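Local coordinates for putative cell surface hydrolase (Lactobacillus plantarum, PDB 3LP5), which is probably a cell surface hydrolase of the alpha/beta-hydrolase superfamily whose substrate is not known, at residues M9-G12 against S16-R19; D21-E26 against K221-L226; K29-K34 against L232-P237. All coordinates share one frame; numbering follows the deposited sequence.

Contact 1 (M9-G12 against S16-R19)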
ATOM      1  N   MET A   9       0.980   5.348   4.332  1.00 12.87           N
ATOM      2  CA  MET A   9       0.174   4.122   4.381  1.00 13.57           C
ATOM      3  C   MET A   9      -1.277   4.464   4.101  1.00 13.78           C
ATOM      4  O   MET A   9      -1.832   5.422   4.680  1.00 12.70           O
ATOM      5  CB  MET A   9       0.275   3.431   5.754  1.00 13.28           C
ATOM      6  CG  MET A   9       1.803   3.238   6.307  1.00 15.55           C
ATOM      7  SD  MET A   9       1.848   2.659   8.059  1.00 19.53           S
ATOM      8  CE  MET A   9       2.012   4.260   8.822  1.00 26.45           C
ATOM      9  N   VAL A  10      -1.906   3.679   3.231  1.00 13.61           N
ATOM     10  CA  VAL A  10      -3.272   3.948   2.768  1.00 12.62           C
ATOM     11  C   VAL A  10      -4.056   2.678   2.911  1.00 13.98           C
ATOM     12  O   VAL A  10      -3.705   1.630   2.331  1.00 14.08           O
ATOM     13  CB  VAL A  10      -3.332   4.354   1.254  1.00 13.54           C
ATOM     14  CG1 VAL A  10      -4.803   4.575   0.813  1.00 10.88           C
ATOM     15  CG2 VAL A  10      -2.524   5.655   1.015  1.00 13.96           C
ATOM     16  N   PRO A  11      -5.102   2.739   3.713  1.00 13.28           N
ATOM     17  CA  PRO A  11      -5.840   1.541   4.003  1.00 13.93           C
ATOM     18  C   PRO A  11      -6.996   1.361   2.994  1.00 13.75           C
ATOM     19  O   PRO A  11      -7.082   2.100   2.038  1.00 13.41           O
ATOM     20  CB  PRO A  11      -6.342   1.806   5.434  1.00 12.97           C
ATOM     21  CG  PRO A  11      -6.722   3.316   5.390  1.00 13.69           C
ATOM     22  CD  PRO A  11      -5.576   3.906   4.488  1.00 13.41           C
ATOM     23  N   GLY A  12      -7.804   0.328   3.161  1.00 15.18           N
ATOM     24  CA  GLY A  12      -8.906   0.008   2.264  1.00 16.86           C
ATOM     25  C   GLY A  12     -10.257   0.334   2.885  1.00 18.76           C
ATOM     26  O   GLY A  12     -10.397   1.291   3.640  1.00 18.08           O
ATOM     27  N   SER A  16     -11.833  -4.085   6.296  1.00 23.50           N
ATOM     28  CA  SER A  16     -10.440  -4.431   6.514  1.00 24.56           C
ATOM     29  C   SER A  16      -9.723  -3.463   7.487  1.00 24.35           C
ATOM     30  O   SER A  16      -8.490  -3.625   7.754  1.00 24.94           O
ATOM     31  CB  SER A  16      -9.720  -4.554   5.135  1.00 25.21           C
ATOM     32  OG  SER A  16      -9.708  -3.322   4.432  1.00 26.41           O
ATOM     33  N   GLN A  17     -10.490  -2.530   8.086  1.00 23.21           N
ATOM     34  CA  GLN A  17      -9.930  -1.534   9.053  1.00 22.89           C
ATOM     35  C   GLN A  17      -9.253  -2.135  10.322  1.00 21.31           C
ATOM     36  O   GLN A  17      -8.196  -1.652  10.744  1.00 20.44           O
ATOM     37  CB  GLN A  17     -10.949  -0.440   9.459  1.00 22.76           C
ATOM     38  CG  GLN A  17     -10.340   0.866  10.023  1.00 23.35           C
ATOM     39  CD  GLN A  17      -9.430   1.559   8.996  1.00 29.90           C
ATOM     40  OE1 GLN A  17      -9.843   1.824   7.848  1.00 28.16           O
ATOM     41  NE2 GLN A  17      -8.165   1.809   9.385  1.00 28.66           N
ATOM     42  N   ASN A  18      -9.873  -3.131  10.944  1.00 21.18           N
ATOM     43  CA  ASN A  18      -9.288  -3.766  12.127  1.00 21.31           C
ATOM     44  C   ASN A  18      -7.875  -4.322  11.828  1.00 20.99           C
ATOM     45  O   ASN A  18      -6.929  -4.081  12.625  1.00 20.99           O
ATOM     46  CB  ASN A  18     -10.210  -4.865  12.725  1.00 21.17           C
ATOM     47  CG  ASN A  18     -11.248  -4.306  13.765  1.00 24.23           C
ATOM     48  OD1 ASN A  18     -12.269  -4.978  14.109  1.00 24.66           O
ATOM     49  ND2 ASN A  18     -10.981  -3.102  14.276  1.00 21.70           N
ATOM     50  N   ARG A  19      -7.736  -5.048  10.698  1.00 20.01           N
ATOM     51  CA  ARG A  19      -6.439  -5.553  10.280  1.00 18.77           C
ATOM     52  C   ARG A  19      -5.437  -4.407  10.127  1.00 18.29           C
ATOM     53  O   ARG A  19      -4.337  -4.439  10.709  1.00 16.42           O
ATOM     54  CB  ARG A  19      -6.504  -6.360   8.985  1.00 18.39           C
ATOM     55  CG  ARG A  19      -5.177  -7.039   8.727  1.00 21.14           C
ATOM     56  CD  ARG A  19      -4.975  -7.528   7.294  1.00 26.02           C
ATOM     57  NE  ARG A  19      -5.903  -8.588   6.893  1.00 26.21           N
ATOM     58  CZ  ARG A  19      -5.661  -9.880   7.043  1.00 28.48           C
ATOM     59  NH1 ARG A  19      -4.532 -10.323   7.602  1.00 31.35           N
ATOM     60  NH2 ARG A  19      -6.554 -10.746   6.649  1.00 28.86           N
TER
HETATM   61  O   HOH W   1     -10.510   2.948   5.793  1.00 21.25           O
HETATM   62  O   HOH W   2      -7.616  -1.633   5.193  1.00 23.13           O

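Contact 2 (D21-E26 against K221-L226)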
ATOM      1  N   ASP A  21      -5.353  -1.340  11.449  1.00 19.25           N
ATOM      2  CA  ASP A  21      -5.018  -0.739  12.736  1.00 19.78           C
ATOM      3  C   ASP A  21      -4.101  -1.675  13.546  1.00 19.50           C
ATOM      4  O   ASP A  21      -3.156  -1.229  14.175  1.00 18.11           O
ATOM      5  CB  ASP A  21      -6.290  -0.461  13.542  1.00 21.22           C
ATOM      6  CG  ASP A  21      -7.123   0.737  12.957  1.00 25.57           C
ATOM      7  OD1 ASP A  21      -6.770   1.280  11.870  1.00 29.39           O
ATOM      8  OD2 ASP A  21      -8.124   1.140  13.602  1.00 31.20           O
ATOM      9  N   SER A  22      -4.394  -2.961  13.504  1.00 18.13           N
ATOM     10  CA  SER A  22      -3.556  -3.936  14.155  1.00 19.50           C
ATOM     11  C   SER A  22      -2.152  -3.954  13.587  1.00 18.66           C
ATOM     12  O   SER A  22      -1.183  -4.003  14.362  1.00 19.16           O
ATOM     13  CB  SER A  22      -4.163  -5.330  14.047  1.00 18.89           C
ATOM     14  OG  SER A  22      -5.330  -5.371  14.849  1.00 25.51           O
ATOM     15  N   LEU A  23      -2.038  -3.900  12.253  1.00 17.48           N
ATOM     16  CA  LEU A  23      -0.734  -3.831  11.610  1.00 18.01           C
ATOM     17  C   LEU A  23       0.089  -2.655  12.083  1.00 18.71           C
ATOM     18  O   LEU A  23       1.272  -2.827  12.350  1.00 19.49           O
ATOM     19  CB  LEU A  23      -0.834  -3.793  10.054  1.00 16.61           C
ATOM     20  CG  LEU A  23      -1.472  -5.052   9.420  1.00 19.14           C
ATOM     21  CD1 LEU A  23      -1.592  -4.908   7.876  1.00 20.04           C
ATOM     22  CD2 LEU A  23      -0.658  -6.295   9.801  1.00 17.50           C
ATOM     23  N   ILE A  24      -0.503  -1.460  12.129  1.00 18.34           N
ATOM     24  CA  ILE A  24       0.227  -0.248  12.546  1.00 18.95           C
ATOM     25  C   ILE A  24       0.685  -0.326  13.990  1.00 18.41           C
ATOM     26  O   ILE A  24       1.833  -0.015  14.320  1.00 18.49           O
ATOM     27  CB  ILE A  24      -0.653   1.027  12.423  1.00 20.64           C
ATOM     28  CG1 ILE A  24      -1.322   1.124  11.048  1.00 21.36           C
ATOM     29  CG2 ILE A  24       0.150   2.319  12.779  1.00 20.37           C
ATOM     30  CD1 ILE A  24      -0.539   1.668   9.972  1.00 20.73           C
ATOM     31  N   THR A  25      -0.209  -0.738  14.876  1.00 17.74           N
ATOM     32  CA  THR A  25       0.172  -0.905  16.282  1.00 18.34           C
ATOM     33  C   THR A  25       1.346  -1.861  16.430  1.00 18.68           C
ATOM     34  O   THR A  25       2.323  -1.588  17.147  1.00 18.64           O
ATOM     35  CB  THR A  25      -1.001  -1.444  17.086  1.00 17.51           C
ATOM     36  OG1 THR A  25      -2.088  -0.577  16.869  1.00 20.28           O
ATOM     37  CG2 THR A  25      -0.713  -1.423  18.559  1.00 21.16           C
ATOM     38  N   GLU A  26       1.235  -3.010  15.795  1.00 18.14           N
ATOM     39  CA  GLU A  26       2.267  -4.007  15.918  1.00 18.29           C
ATOM     40  C   GLU A  26       3.550  -3.571  15.235  1.00 16.88           C
ATOM     41  O   GLU A  26       4.613  -3.769  15.784  1.00 17.59           O
ATOM     42  CB  GLU A  26       1.754  -5.336  15.388  1.00 19.36           C
ATOM     43  CG  GLU A  26       1.253  -6.209  16.549  1.00 27.79           C
ATOM     44  CD  GLU A  26       0.108  -5.586  17.398  1.00 37.50           C
ATOM     45  OE1 GLU A  26       0.310  -5.392  18.644  1.00 37.32           O
ATOM     46  OE2 GLU A  26      -1.007  -5.315  16.819  1.00 41.48           O
ATOM     47  N   LYS A 221       1.410 -11.047  12.258  1.00 11.95           N
ATOM     48  CA  LYS A 221       2.850 -11.147  12.597  1.00 13.99           C
ATOM     49  C   LYS A 221       3.751 -11.336  11.377  1.00 12.39           C
ATOM     50  O   LYS A 221       4.781 -10.705  11.301  1.00 10.43           O
ATOM     51  CB  LYS A 221       3.133 -12.273  13.604  1.00 15.50           C
ATOM     52  CG  LYS A 221       2.571 -11.948  15.020  1.00 20.72           C
ATOM     53  CD  LYS A 221       3.313 -12.773  16.133  1.00 32.37           C
ATOM     54  CE  LYS A 221       2.812 -14.212  16.272  1.00 37.32           C
ATOM     55  NZ  LYS A 221       3.889 -15.193  16.706  1.00 41.48           N
ATOM     56  N   GLN A 222       3.353 -12.209  10.461  1.00 12.24           N
ATOM     57  CA  GLN A 222       4.075 -12.442   9.197  1.00 13.95           C
ATOM     58  C   GLN A 222       4.082 -11.184   8.347  1.00 12.97           C
ATOM     59  O   GLN A 222       5.117 -10.839   7.793  1.00 14.57           O
ATOM     60  CB  GLN A 222       3.405 -13.549   8.379  1.00 13.24           C
ATOM     61  CG  GLN A 222       3.576 -14.905   9.013  1.00 18.80           C
ATOM     62  CD  GLN A 222       2.866 -16.085   8.294  1.00 23.28           C
ATOM     63  OE1 GLN A 222       2.639 -17.107   8.917  1.00 30.48           O
ATOM     64  NE2 GLN A 222       2.608 -15.982   7.018  1.00 22.35           N
ATOM     65  N   ILE A 223       2.943 -10.515   8.246  1.00 10.95           N
ATOM     66  CA  ILE A 223       2.851  -9.326   7.453  1.00 11.58           C
ATOM     67  C   ILE A 223       3.757  -8.226   8.025  1.00 12.73           C
ATOM     68  O   ILE A 223       4.507  -7.585   7.265  1.00 11.74           O
ATOM     69  CB  ILE A 223       1.409  -8.842   7.306  1.00 12.19           C
ATOM     70  CG1 ILE A 223       0.664  -9.845   6.419  1.00 13.61           C
ATOM     71  CG2 ILE A 223       1.377  -7.425   6.649  1.00 11.15           C
ATOM     72  CD1 ILE A 223      -0.796  -9.542   6.249  1.00 18.07           C
ATOM     73  N   VAL A 224       3.710  -8.005   9.340  1.00 11.49           N
ATOM     74  CA  VAL A 224       4.593  -6.978   9.999  1.00 11.15           C
ATOM     75  C   VAL A 224       6.055  -7.391   9.795  1.00 11.51           C
ATOM     76  O   VAL A 224       6.893  -6.537   9.513  1.00 12.09           O
ATOM     77  CB  VAL A 224       4.264  -6.853  11.514  1.00 10.48           C
ATOM     78  CG1 VAL A 224       5.359  -6.069  12.310  1.00 11.74           C
ATOM     79  CG2 VAL A 224       2.913  -6.141  11.640  1.00 11.22           C
ATOM     80  N   SER A 225       6.344  -8.705   9.839  1.00 10.43           N
ATOM     81  CA  SER A 225       7.705  -9.140   9.644  1.00 11.03           C
ATOM     82  C   SER A 225       8.167  -8.740   8.192  1.00 10.41           C
ATOM     83  O   SER A 225       9.271  -8.279   8.003  1.00 11.67           O
ATOM     84  CB  SER A 225       7.835 -10.643   9.825  1.00 10.60           C
ATOM     85  OG  SER A 225       9.194 -11.048   9.630  1.00 13.04           O
ATOM     86  N   LEU A 226       7.284  -8.868   7.211  1.00 10.51           N
ATOM     87  CA  LEU A 226       7.638  -8.604   5.811  1.00 10.52           C
ATOM     88  C   LEU A 226       7.765  -7.133   5.544  1.00 10.75           C
ATOM     89  O   LEU A 226       8.564  -6.695   4.696  1.00 10.39           O
ATOM     90  CB  LEU A 226       6.602  -9.227   4.867  1.00 10.55           C
ATOM     91  CG  LEU A 226       6.562 -10.770   4.902  1.00  7.93           C
ATOM     92  CD1 LEU A 226       5.316 -11.222   4.173  1.00  9.09           C
ATOM     93  CD2 LEU A 226       7.808 -11.426   4.275  1.00  9.60           C
TER

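Contact 3 (K29-K34 against L232-P237). With NA (sodium ion), chain C.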
ATOM      1  N   LYS A  29       5.338  -1.344  17.781  1.00 20.73           N
ATOM      2  CA  LYS A  29       5.920  -2.159  18.793  1.00 22.61           C
ATOM      3  C   LYS A  29       7.083  -3.023  18.323  1.00 22.40           C
ATOM      4  O   LYS A  29       8.049  -3.135  19.039  1.00 23.10           O
ATOM      5  CB  LYS A  29       4.847  -3.016  19.445  1.00 23.54           C
ATOM      6  CG  LYS A  29       3.960  -2.188  20.353  1.00 26.70           C
ATOM      7  CD  LYS A  29       3.230  -3.017  21.374  1.00 33.13           C
ATOM      8  CE  LYS A  29       1.793  -3.235  20.935  1.00 34.94           C
ATOM      9  NZ  LYS A  29       1.111  -4.143  21.929  1.00 37.15           N
ATOM     10  N   GLU A  30       7.018  -3.638  17.153  1.00 22.56           N
ATOM     11  CA  GLU A  30       8.141  -4.495  16.738  1.00 22.44           C
ATOM     12  C   GLU A  30       9.367  -3.711  16.229  1.00 21.27           C
ATOM     13  O   GLU A  30      10.476  -4.168  16.403  1.00 21.83           O
ATOM     14  CB  GLU A  30       7.732  -5.560  15.702  1.00 22.10           C
ATOM     15  CG  GLU A  30       6.782  -6.660  16.233  1.00 25.68           C
ATOM     16  CD  GLU A  30       7.432  -7.548  17.288  1.00 30.25           C
ATOM     17  OE1 GLU A  30       8.462  -8.194  16.971  1.00 35.40           O
ATOM     18  OE2 GLU A  30       6.926  -7.612  18.433  1.00 31.27           O
ATOM     19  N   THR A  31       9.180  -2.556  15.613  1.00 19.46           N
ATOM     20  CA  THR A  31      10.331  -1.760  15.188  1.00 19.53           C
ATOM     21  C   THR A  31      11.092  -1.155  16.399  1.00 19.80           C
ATOM     22  O   THR A  31      10.489  -0.513  17.264  1.00 19.08           O
ATOM     23  CB  THR A  31       9.911  -0.622  14.239  1.00 19.86           C
ATOM     24  OG1 THR A  31       8.866   0.143  14.856  1.00 16.62           O
ATOM     25  CG2 THR A  31       9.435  -1.173  12.884  1.00 19.54           C
ATOM     26  N   PRO A  32      12.413  -1.390  16.479  1.00 20.68           N
ATOM     27  CA  PRO A  32      13.215  -0.879  17.588  1.00 20.74           C
ATOM     28  C   PRO A  32      13.194   0.647  17.642  1.00 20.34           C
ATOM     29  O   PRO A  32      13.131   1.194  18.705  1.00 21.07           O
ATOM     30  CB  PRO A  32      14.635  -1.404  17.281  1.00 21.37           C
ATOM     31  CG  PRO A  32      14.438  -2.569  16.340  1.00 22.02           C
ATOM     32  CD  PRO A  32      13.228  -2.125  15.497  1.00 21.61           C
ATOM     33  N   LYS A  33      13.247   1.305  16.497  1.00 19.10           N
ATOM     34  CA  LYS A  33      13.130   2.747  16.374  1.00 20.45           C
ATOM     35  C   LYS A  33      11.683   3.248  16.754  1.00 19.93           C
ATOM     36  O   LYS A  33      10.678   2.579  16.437  1.00 18.42           O
ATOM     37  CB  LYS A  33      13.360   3.029  14.878  1.00 21.20           C
ATOM     38  CG  LYS A  33      14.102   4.281  14.471  1.00 26.37           C
ATOM     39  CD  LYS A  33      15.569   3.932  14.071  1.00 32.39           C
ATOM     40  CE  LYS A  33      16.516   3.786  15.325  1.00 35.51           C
ATOM     41  NZ  LYS A  33      17.926   3.288  15.029  1.00 33.15           N
ATOM     42  N   LYS A  34      11.560   4.407  17.402  1.00 19.63           N
ATOM     43  CA  LYS A  34      10.241   5.030  17.535  1.00 21.23           C
ATOM     44  C   LYS A  34       9.930   5.712  16.192  1.00 20.29           C
ATOM     45  O   LYS A  34      10.748   6.505  15.705  1.00 20.80           O
ATOM     46  CB  LYS A  34      10.210   6.027  18.712  1.00 21.94           C
ATOM     47  CG  LYS A  34       8.818   6.477  19.121  1.00 27.13           C
ATOM     48  CD  LYS A  34       8.828   7.817  19.884  1.00 32.16           C
ATOM     49  CE  LYS A  34       7.620   8.771  19.448  1.00 38.33           C
ATOM     50  NZ  LYS A  34       7.625   9.424  18.029  1.00 38.18           N
ATOM     51  N   LEU A 232      10.655  -1.527   4.891  1.00 15.26           N
ATOM     52  CA  LEU A 232      11.549  -0.706   5.716  1.00 15.36           C
ATOM     53  C   LEU A 232      13.017  -1.083   5.537  1.00 16.79           C
ATOM     54  O   LEU A 232      13.885  -0.357   5.980  1.00 16.46           O
ATOM     55  CB  LEU A 232      11.175  -0.809   7.203  1.00 14.67           C
ATOM     56  CG  LEU A 232       9.736  -0.371   7.512  1.00 17.08           C
ATOM     57  CD1 LEU A 232       9.378  -0.495   9.029  1.00 15.65           C
ATOM     58  CD2 LEU A 232       9.434   1.028   7.031  1.00 17.28           C
ATOM     59  N   ALA A 233      13.289  -2.236   4.922  1.00 17.45           N
ATOM     60  CA  ALA A 233      14.659  -2.729   4.723  1.00 17.64           C
ATOM     61  C   ALA A 233      15.491  -2.765   6.024  1.00 18.27           C
ATOM     62  O   ALA A 233      16.657  -2.416   6.063  1.00 17.41           O
ATOM     63  CB  ALA A 233      15.380  -1.954   3.589  1.00 17.84           C
ATOM     64  N   GLU A 234      14.865  -3.228   7.094  1.00 18.71           N
ATOM     65  CA  GLU A 234      15.508  -3.335   8.386  1.00 19.17           C
ATOM     66  C   GLU A 234      16.349  -4.611   8.396  1.00 19.15           C
ATOM     67  O   GLU A 234      15.994  -5.585   7.745  1.00 19.31           O
ATOM     68  CB  GLU A 234      14.403  -3.476   9.412  1.00 20.01           C
ATOM     69  CG  GLU A 234      14.741  -2.993  10.733  1.00 25.45           C
ATOM     70  CD  GLU A 234      13.503  -2.886  11.625  1.00 31.80           C
ATOM     71  OE1 GLU A 234      13.633  -3.123  12.844  1.00 35.54           O
ATOM     72  OE2 GLU A 234      12.416  -2.574  11.111  1.00 32.74           O
ATOM     73  N   THR A 235      17.470  -4.621   9.108  1.00 19.18           N
ATOM     74  CA  THR A 235      18.260  -5.843   9.195  1.00 20.15           C
ATOM     75  C   THR A 235      17.515  -6.819  10.155  1.00 19.35           C
ATOM     76  O   THR A 235      17.113  -6.416  11.234  1.00 17.76           O
ATOM     77  CB  THR A 235      19.707  -5.517   9.627  1.00 20.79           C
ATOM     78  OG1 THR A 235      19.626  -4.595  10.705  1.00 26.32           O
ATOM     79  CG2 THR A 235      20.482  -4.803   8.504  1.00 21.01           C
ATOM     80  N   MET A 236      17.243  -8.064   9.718  1.00 18.81           N
ATOM     81  CA  MET A 236      16.347  -8.990  10.479  1.00 17.56           C
ATOM     82  C   MET A 236      17.227 -10.132  11.019  1.00 17.94           C
ATOM     83  O   MET A 236      18.312 -10.339  10.471  1.00 15.75           O
ATOM     84  CB  MET A 236      15.267  -9.588   9.563  1.00 18.97           C
ATOM     85  CG  MET A 236      14.389  -8.543   8.801  1.00 16.98           C
ATOM     86  SD  MET A 236      13.428  -7.474   9.857  1.00 15.24           S
ATOM     87  CE  MET A 236      12.264  -8.675  10.514  1.00 19.49           C
ATOM     88  N   PRO A 237      16.749 -10.893  12.037  1.00 16.96           N
ATOM     89  CA  PRO A 237      17.537 -12.087  12.452  1.00 18.23           C
ATOM     90  C   PRO A 237      17.634 -13.093  11.286  1.00 18.30           C
ATOM     91  O   PRO A 237      16.740 -13.148  10.401  1.00 17.67           O
ATOM     92  CB  PRO A 237      16.739 -12.658  13.645  1.00 17.90           C
ATOM     93  CG  PRO A 237      15.876 -11.521  14.141  1.00 16.86           C
ATOM     94  CD  PRO A 237      15.584 -10.661  12.912  1.00 17.03           C
TER
HETATM   95 NA    NA C 251       8.949   1.356  16.853  1.00 32.69          NA
HETATM   96  O   HOH W   3       7.441   3.163  16.654  1.00 19.68           O

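Contact 1 (M9-G12 against S16-R19)
Gln17 sets its amide oxygen against Pro11, OE1 lying 4.2 Å from Pro11 CG. The side chain starts out across the contact rather than into it. It bends back at its second torsion (chi2 61°), which carries the amide to the proline and leaves NE2 hydrogen-bonded to Asp21, one turn further along the helix. No direct hydrogen bond joins the two segments, and water does the polar work. One water lies 2.7 Å from Gly12 O and close to Gln17 OE1, though the latter separation is too short to be trusted and its protons cannot serve every acceptor around it. Another accepts from Gly12 N at 2.8 Å and is also hydrogen-bonded to Ser16 OG, with a weak bond to Ser16 O. The buried Gly12 amide is thus met by water. Ser16 OG, tucked between its own backbone N and carbonyl carbon (chi1 63°), approaches the Gly12 backbone, 4.0 Å from Gly12 C, and is also hydrogen-bonded to Ser13 O within the turn. In alpha/beta hydrolases the loop at this place, between strand and first helix, commonly contributes to the oxyanion hole. The contact of Ser16 with Ser106, in a GxSxG sequence resembling a nucleophile elbow, is consistent with such a site. Strand 7-10 runs in the middle of the sheet, bonded through Met9 to strand 62-67 and through Val10 to strand 99-105, while Pro11 and Met9 pack against Phe20 of helix 17-30.

Contact 2 (D21-E26 against K221-L226)
Helices 21-26 and 221-226 cross at -56°, their axes 9.8 Å apart at closest approach, and Leu23 and Val224 have the nearest alpha carbons, 6.4 Å from each other. The interface is wholly apolar where the side chains meet, and no hydrogen bond bridges it. Leu23 reaches over with both methyls of its isobutyl fork: CD2 is 3.9 Å from Ile223 CG2, and CD1 is only slightly farther from the same methyl. With CG anti to the carbonyl carbon (chi1 -63°), the leucine branch is carried to the partner helix although its first bond leaves across the interface. Its CD2 also meets Val224 CG2 at 4.0 Å, the two side chains sliding past each other in opposite directions, so that Leu23 lies against two successive residues of the other helix. Val224 answers from its side with that single methyl, which lies 3.8 Å from the backbone Leu23 O and 4.0 Å from Glu26 CB. One valine methyl therefore touches the leucine, its carbonyl and the next residue on the same face of the helix. Glu26 takes part through its CB alone; the chain kinks at chi2 (59°) and leads the carboxylate away from helix 221-226. Glu26 OE2 lies 2.8 Å from Ser22 O of its own helix, and OE1 makes a long, weak ion pair with Lys29. Leu23 also touches Asn220, just before Lys221, and Ile223 touches Val207 in the loop beyond the last strand. Such packing of the first helix after the central strand against the late helix 217-231, both on one face of the mixed sheet, is characteristic of the alpha/beta-hydrolase fold.

Contact 3 (K29-K34 against L232-P237)
Thr31 forms the close-packed part: its CG2 meets both Leu232 CD1 at 3.9 Å and Glu234 OE2 at 3.7 Å, which lie on the same side of the methyl, each side chain crossing the threonine at about a right angle. Glu234 is extended beyond CG, which is anti to its backbone N (chi1 -153°), and this reach brings the carboxylate against the Thr31 methyl. Its OE1 forms a salt bridge with Arg228 of helix 217-231. Replacing Glu234 by an alanine would probably leave the Arg228 guanidinium without its charge partner and take away part of the cover of the Thr31 methyl. The solvent side begins with Pro32 and the exposed Lys33 and Lys34; here a water takes one place on a sodium ion. That ion is held by Thr31 OG1 at 2.3 Å, by Thr31 O, by Lys33 O at 2.2 Å and by Gly28 O. Thr31 OG1 is also hydrogen-bonded to Leu27 O, which probably helps to orient the hydroxyl so that its oxygen faces the metal. Carbonyl oxygens at and just beyond the C-terminal end of helix 17-30, with the Thr31 hydroxyl, bind the sodium, as expected at a helix's partly negative end.

In the fold
All three contacts share helix 17-30, and the parts they use, 16-19, 21-26 and 29-34, follow one another along and past it. Contact 1 closes first, where central strand 7-10 turns into the helix. Contacts 2 and 3 bring in segments from nearly 200 residues later, helix 217-231 and the loop after it, their segments alternating along the chain. Contact 2 has its centre 11 Å from each of the others and touches both, through Met9 and Ile24 inward and through Val224 and Glu30 outward; contacts 1 and 3, 21 Å apart between centres, do not meet. The series runs from the buried sheet to the surface and joins early and late parts of one alpha/beta-hydrolase domain.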